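Local coordinates for CRISPR-associated endoribonuclease Cse3 (Thermus thermophilus, PDB 2Y9H), which processes CRISPR transcripts as an RNA-binding endoribonuclease and retains the mature CRISPR RNA afterwards, probably as part of the Cascade ribonucleoprotein complex, at residues W6-V11 with P71-L76; L10-A15 with P61-Q66. All blocks are in the same frame, centred on the assembly; numbering follows the deposited sequence.

Contact 1: W6-V11 with P71-L76; sequences WLTKLV and PDWSVL
The one polar link runs from the indole of Trp73 to Thr8: Trp73 NE1 donates to Thr8 OG1 at 3.1 Å, but the N-H points well off the oxygen (132°), so the bond is weak. Thr8 OG1 stands anti to its own carbonyl carbon (chi1 -56°) and CG2 anti to the backbone N, and with this rotation both branches approach the indole. The methyl packs tightly, Thr8 CG2 lying 3.1 Å from Trp73 NE1, and the two side chains run past each other in opposite directions.

The remaining contacts are van der Waals packing, mostly apolar. Leu10 lies across the far end of the indole, its CD1 over one face of the six-membered ring at 4.2 Å from the centroid and 13° from the normal, a CH-pi contact. The other branch, CD2, meets Leu76 CD1 tip to tip at 3.9 Å. At the beginning of the loop, Pro71 CG packs against the hydroxyl oxygen Thr8 OG1 (3.7 Å), while Pro71 CD approaches Trp6 CG to 4.0 Å.

Within the loop, Asp72 OD1 accepts a hydrogen bond from the backbone N of Ser74 at 2.8 Å, an Asx turn that leads into the short 3-10 segment 73-75.

Residues 71-76 thus lie against Trp6, Thr8 and Leu10, alternate residues on one side of strand 5-12, in the connection between strands 62-67 and 81-89. Trp73 also reaches Ala36, just beyond helix 26-34, while Trp6 and Thr8 touch Pro86 of strand 81-89, and the backbone of strand 5-12 pairs with strands 62-67 and 81-89.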
# COMPACT_ATOMS: atom_id res chain seq x y z
N TRP A 6 7.74 -7.18 9.40
CA TRP A 6 7.21 -8.45 8.90
C TRP A 6 6.52 -8.35 7.55
O TRP A 6 5.76 -7.42 7.29
CB TRP A 6 6.28 -9.09 9.93
CG TRP A 6 6.99 -9.48 11.18
CD1 TRP A 6 7.31 -8.67 12.22
CD2 TRP A 6 7.51 -10.78 11.51
NE1 TRP A 6 7.98 -9.38 13.18
CE2 TRP A 6 8.11 -10.68 12.77
CE3 TRP A 6 7.51 -12.02 10.85
CZ2 TRP A 6 8.71 -11.77 13.40
CZ3 TRP A 6 8.10 -13.10 11.48
CH2 TRP A 6 8.69 -12.97 12.74
N LEU A 7 6.81 -9.31 6.69
CA LEU A 7 6.18 -9.36 5.38
C LEU A 7 5.49 -10.68 5.27
O LEU A 7 6.05 -11.71 5.63
CB LEU A 7 7.20 -9.26 4.25
CG LEU A 7 7.53 -7.84 3.82
CD1 LEU A 7 6.26 -7.12 3.44
CD2 LEU A 7 8.22 -7.13 4.97
N THR A 8 4.27 -10.65 4.75
CA THR A 8 3.49 -11.86 4.64
C THR A 8 2.90 -11.94 3.26
O THR A 8 2.38 -10.96 2.73
CB THR A 8 2.35 -11.87 5.69
OG1 THR A 8 2.90 -11.72 7.01
CG2 THR A 8 1.54 -13.17 5.60
N LYS A 9 3.00 -13.10 2.65
CA LYS A 9 2.36 -13.29 1.37
C LYS A 9 1.13 -14.19 1.52
O LYS A 9 1.23 -15.36 1.93
CB LYS A 9 3.33 -13.86 0.35
CG LYS A 9 2.76 -13.98 -1.07
CD LYS A 9 3.79 -14.58 -2.02
CE LYS A 9 3.16 -15.06 -3.32
NZ LYS A 9 4.18 -15.67 -4.22
N LEU A 10 -0.02 -13.62 1.19
CA LEU A 10 -1.26 -14.38 1.14
C LEU A 10 -1.64 -14.67 -0.30
O LEU A 10 -1.70 -13.77 -1.13
CB LEU A 10 -2.39 -13.64 1.86
CG LEU A 10 -2.27 -13.58 3.38
CD1 LEU A 10 -1.38 -12.43 3.81
CD2 LEU A 10 -3.64 -13.46 4.03
N VAL A 11 -1.89 -15.92 -0.61
CA VAL A 11 -2.43 -16.21 -1.91
C VAL A 11 -3.86 -16.59 -1.64
O VAL A 11 -4.14 -17.61 -1.01
CB VAL A 11 -1.68 -17.34 -2.62
CG1 VAL A 11 -2.05 -17.35 -4.07
CG2 VAL A 11 -0.19 -17.14 -2.50
N PRO A 71 2.74 -11.21 12.98
CA PRO A 71 1.33 -11.50 12.71
C PRO A 71 0.98 -12.95 13.06
O PRO A 71 1.88 -13.80 12.99
CB PRO A 71 1.25 -11.32 11.19
CG PRO A 71 2.57 -11.80 10.72
CD PRO A 71 3.58 -11.39 11.78
N ASP A 72 -0.27 -13.24 13.40
CA ASP A 72 -0.69 -14.63 13.52
C ASP A 72 -1.85 -14.97 12.58
O ASP A 72 -2.99 -14.62 12.84
CB ASP A 72 -1.04 -15.00 14.96
CG ASP A 72 -1.78 -16.32 15.04
OD1 ASP A 72 -1.59 -17.15 14.12
OD2 ASP A 72 -2.55 -16.54 16.01
N TRP A 73 -1.53 -15.68 11.50
CA TRP A 73 -2.46 -15.95 10.42
C TRP A 73 -3.29 -17.20 10.70
O TRP A 73 -4.07 -17.65 9.84
CB TRP A 73 -1.71 -16.06 9.08
CG TRP A 73 -0.93 -14.83 8.79
CD1 TRP A 73 0.42 -14.67 8.89
CD2 TRP A 73 -1.46 -13.57 8.40
NE1 TRP A 73 0.77 -13.38 8.58
CE2 TRP A 73 -0.37 -12.68 8.27
CE3 TRP A 73 -2.75 -13.09 8.15
CZ2 TRP A 73 -0.53 -11.35 7.90
CZ3 TRP A 73 -2.91 -11.77 7.77
CH2 TRP A 73 -1.80 -10.92 7.65
N SER A 74 -3.13 -17.75 11.89
CA SER A 74 -4.00 -18.84 12.29
C SER A 74 -5.39 -18.28 12.56
O SER A 74 -6.35 -19.03 12.73
CB SER A 74 -3.45 -19.57 13.52
OG SER A 74 -3.42 -18.71 14.65
N VAL A 75 -5.51 -16.96 12.58
CA VAL A 75 -6.83 -16.34 12.72
C VAL A 75 -7.65 -16.46 11.44
O VAL A 75 -8.87 -16.35 11.47
CB VAL A 75 -6.73 -14.87 13.12
CG1 VAL A 75 -6.11 -14.76 14.50
CG2 VAL A 75 -5.90 -14.12 12.13
N LEU A 76 -6.98 -16.71 10.33
CA LEU A 76 -7.63 -16.92 9.04
C LEU A 76 -8.51 -18.15 9.02
O LEU A 76 -8.15 -19.20 9.55
CB LEU A 76 -6.59 -17.11 7.95
CG LEU A 76 -5.62 -15.95 7.79
CD1 LEU A 76 -4.85 -16.16 6.50
CD2 LEU A 76 -6.42 -14.66 7.76

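Contact 2: L10-A15 with P61-Q66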
# COMPACT_ATOMS: atom_id res chain seq x y z
N LEU A 10 -0.02 -13.62 1.19
CA LEU A 10 -1.26 -14.38 1.14
C LEU A 10 -1.64 -14.67 -0.30
O LEU A 10 -1.70 -13.77 -1.13
CB LEU A 10 -2.39 -13.64 1.86
CG LEU A 10 -2.27 -13.58 3.38
CD1 LEU A 10 -1.38 -12.43 3.81
CD2 LEU A 10 -3.64 -13.46 4.03
N VAL A 11 -1.89 -15.92 -0.61
CA VAL A 11 -2.43 -16.21 -1.91
C VAL A 11 -3.86 -16.59 -1.64
O VAL A 11 -4.14 -17.61 -1.01
CB VAL A 11 -1.68 -17.34 -2.62
CG1 VAL A 11 -2.05 -17.35 -4.07
CG2 VAL A 11 -0.19 -17.14 -2.50
N LEU A 12 -4.77 -15.74 -2.09
CA LEU A 12 -6.16 -15.92 -1.74
C LEU A 12 -6.85 -16.97 -2.61
O LEU A 12 -6.60 -17.06 -3.81
CB LEU A 12 -6.90 -14.59 -1.75
CG LEU A 12 -6.84 -13.89 -0.38
CD1 LEU A 12 -5.40 -13.61 0.02
CD2 LEU A 12 -7.67 -12.62 -0.37
N ASN A 13 -7.72 -17.76 -1.99
CA ASN A 13 -8.48 -18.78 -2.69
C ASN A 13 -9.75 -18.18 -3.31
O ASN A 13 -10.66 -17.78 -2.60
CB ASN A 13 -8.84 -19.88 -1.69
CG ASN A 13 -9.72 -20.96 -2.28
OD1 ASN A 13 -10.23 -20.83 -3.39
ND2 ASN A 13 -9.92 -22.02 -1.52
N PRO A 14 -9.81 -18.11 -4.66
CA PRO A 14 -10.95 -17.48 -5.33
C PRO A 14 -12.19 -18.33 -5.18
O PRO A 14 -13.26 -17.92 -5.62
CB PRO A 14 -10.53 -17.46 -6.82
CG PRO A 14 -9.09 -17.90 -6.85
CD PRO A 14 -8.86 -18.71 -5.61
N ALA A 15 -12.04 -19.52 -4.60
CA ALA A 15 -13.18 -20.36 -4.24
C ALA A 15 -13.75 -19.96 -2.88
O ALA A 15 -14.88 -20.31 -2.56
CB ALA A 15 -12.80 -21.84 -4.24
N PRO A 61 -5.22 -14.34 -6.89
CA PRO A 61 -4.90 -13.01 -6.38
C PRO A 61 -3.96 -13.17 -5.23
O PRO A 61 -4.10 -14.13 -4.47
CB PRO A 61 -6.24 -12.48 -5.91
CG PRO A 61 -6.97 -13.71 -5.49
CD PRO A 61 -6.54 -14.79 -6.45
N VAL A 62 -3.01 -12.26 -5.12
CA VAL A 62 -1.92 -12.37 -4.16
C VAL A 62 -1.89 -11.07 -3.40
O VAL A 62 -1.92 -10.00 -4.00
CB VAL A 62 -0.61 -12.52 -4.92
CG1 VAL A 62 0.55 -12.61 -3.97
CG2 VAL A 62 -0.69 -13.71 -5.85
N VAL A 63 -1.84 -11.15 -2.07
CA VAL A 63 -1.89 -9.96 -1.23
C VAL A 63 -0.67 -9.87 -0.36
O VAL A 63 -0.42 -10.72 0.49
CB VAL A 63 -3.08 -9.98 -0.26
CG1 VAL A 63 -2.93 -8.84 0.79
CG2 VAL A 63 -4.41 -9.92 -1.02
N LEU A 64 0.09 -8.80 -0.55
CA LEU A 64 1.29 -8.59 0.22
C LEU A 64 0.97 -7.70 1.42
O LEU A 64 0.22 -6.71 1.33
CB LEU A 64 2.35 -7.96 -0.68
CG LEU A 64 3.72 -7.71 -0.07
CD1 LEU A 64 4.14 -8.93 0.74
CD2 LEU A 64 4.75 -7.39 -1.15
N VAL A 65 1.53 -8.06 2.56
CA VAL A 65 1.19 -7.38 3.79
C VAL A 65 2.43 -7.15 4.60
O VAL A 65 3.25 -8.06 4.78
CB VAL A 65 0.26 -8.23 4.67
CG1 VAL A 65 -0.12 -7.47 5.92
CG2 VAL A 65 -0.97 -8.65 3.88
N GLN A 66 2.55 -5.93 5.11
CA GLN A 66 3.62 -5.59 6.02
C GLN A 66 3.07 -5.20 7.38
O GLN A 66 2.07 -4.49 7.48
CB GLN A 66 4.43 -4.44 5.45
CG GLN A 66 5.43 -3.81 6.40
CD GLN A 66 6.34 -2.86 5.66
OE1 GLN A 66 6.51 -1.70 6.04
NE2 GLN A 66 6.91 -3.36 4.57
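The puckered pyrrolidine ring of Pro61 meets Leu12 and Pro14 through its CG and CD atoms. Pro61 CD lies 3.5 Å from Leu12 O and Pro61 CG packs on Leu12 CB, while Pro14 CG touches Pro61 CD, the two proline rings crossing at a slant. The flat groups proper are the peptide groups. Val63 N donates to Leu10 O at 2.8 Å in the carbonyl plane, and Val62 CA makes a C-H...O contact with the same oxygen. In return Leu10 N donates to Val63 O at 3.0 Å, tilted 25° out of that carbonyl's plane. These two bonds make Leu10 and Val63 a hydrogen-bonded pair, next to the non-hydrogen-bonded pair Val11 and Val62. A third bond, Leu12 N to Pro61 O at 3.0 Å, continues the bonding to Pro61, the residue just before strand 62-66.

The segments 10-12 and 62-66 run antiparallel at 152°. They belong to the two inner strands of a four-stranded sheet ordered 49-52, 62-67, 5-12, 81-89, consistent with the ferredoxin-like fold found in Cas6-type proteins.

Side chains of the two strands divide between the faces of the sheet. On one, Leu10 CD1 packs on Val65 CG2 at 3.8 Å, and Leu12 CD1 reaches Val63 CG2 at 4.0 Å; this branch of Val63 stands anti to the carbonyl carbon, which turns it to Leu12. Leu10 also touches Val83 and Leu12 touches Ala81, both of strand 81-89. On the opposite face Val11 CG1 and Val62 CG2 meet loosely. Beyond the strand, the carbonyls of Pro14 (weakly) and Ala15 bond to Arg20 of helix 17-24.

How the contacts relate
Both contacts are partly buried and use strand 5-12, contact 1 by its side chains on one face and contact 2 mainly by its backbone edge. Leu10 belongs to both: its N and O bond to the neighbouring strand in contact 2, and its methyls serve both, CD1 touching Val65 as well as the indole, CD2 meeting the loop. Contact 2 rests on regular main-chain bonds with valine and leucine packing, whereas contact 1 has no backbone bond between its segments and relies on aromatic, proline and methyl packing with one weak side-chain bond. Thr8 ties the two together, its N probably bonding to Val65 O. Contact 2 becomes more exposed toward Pro14.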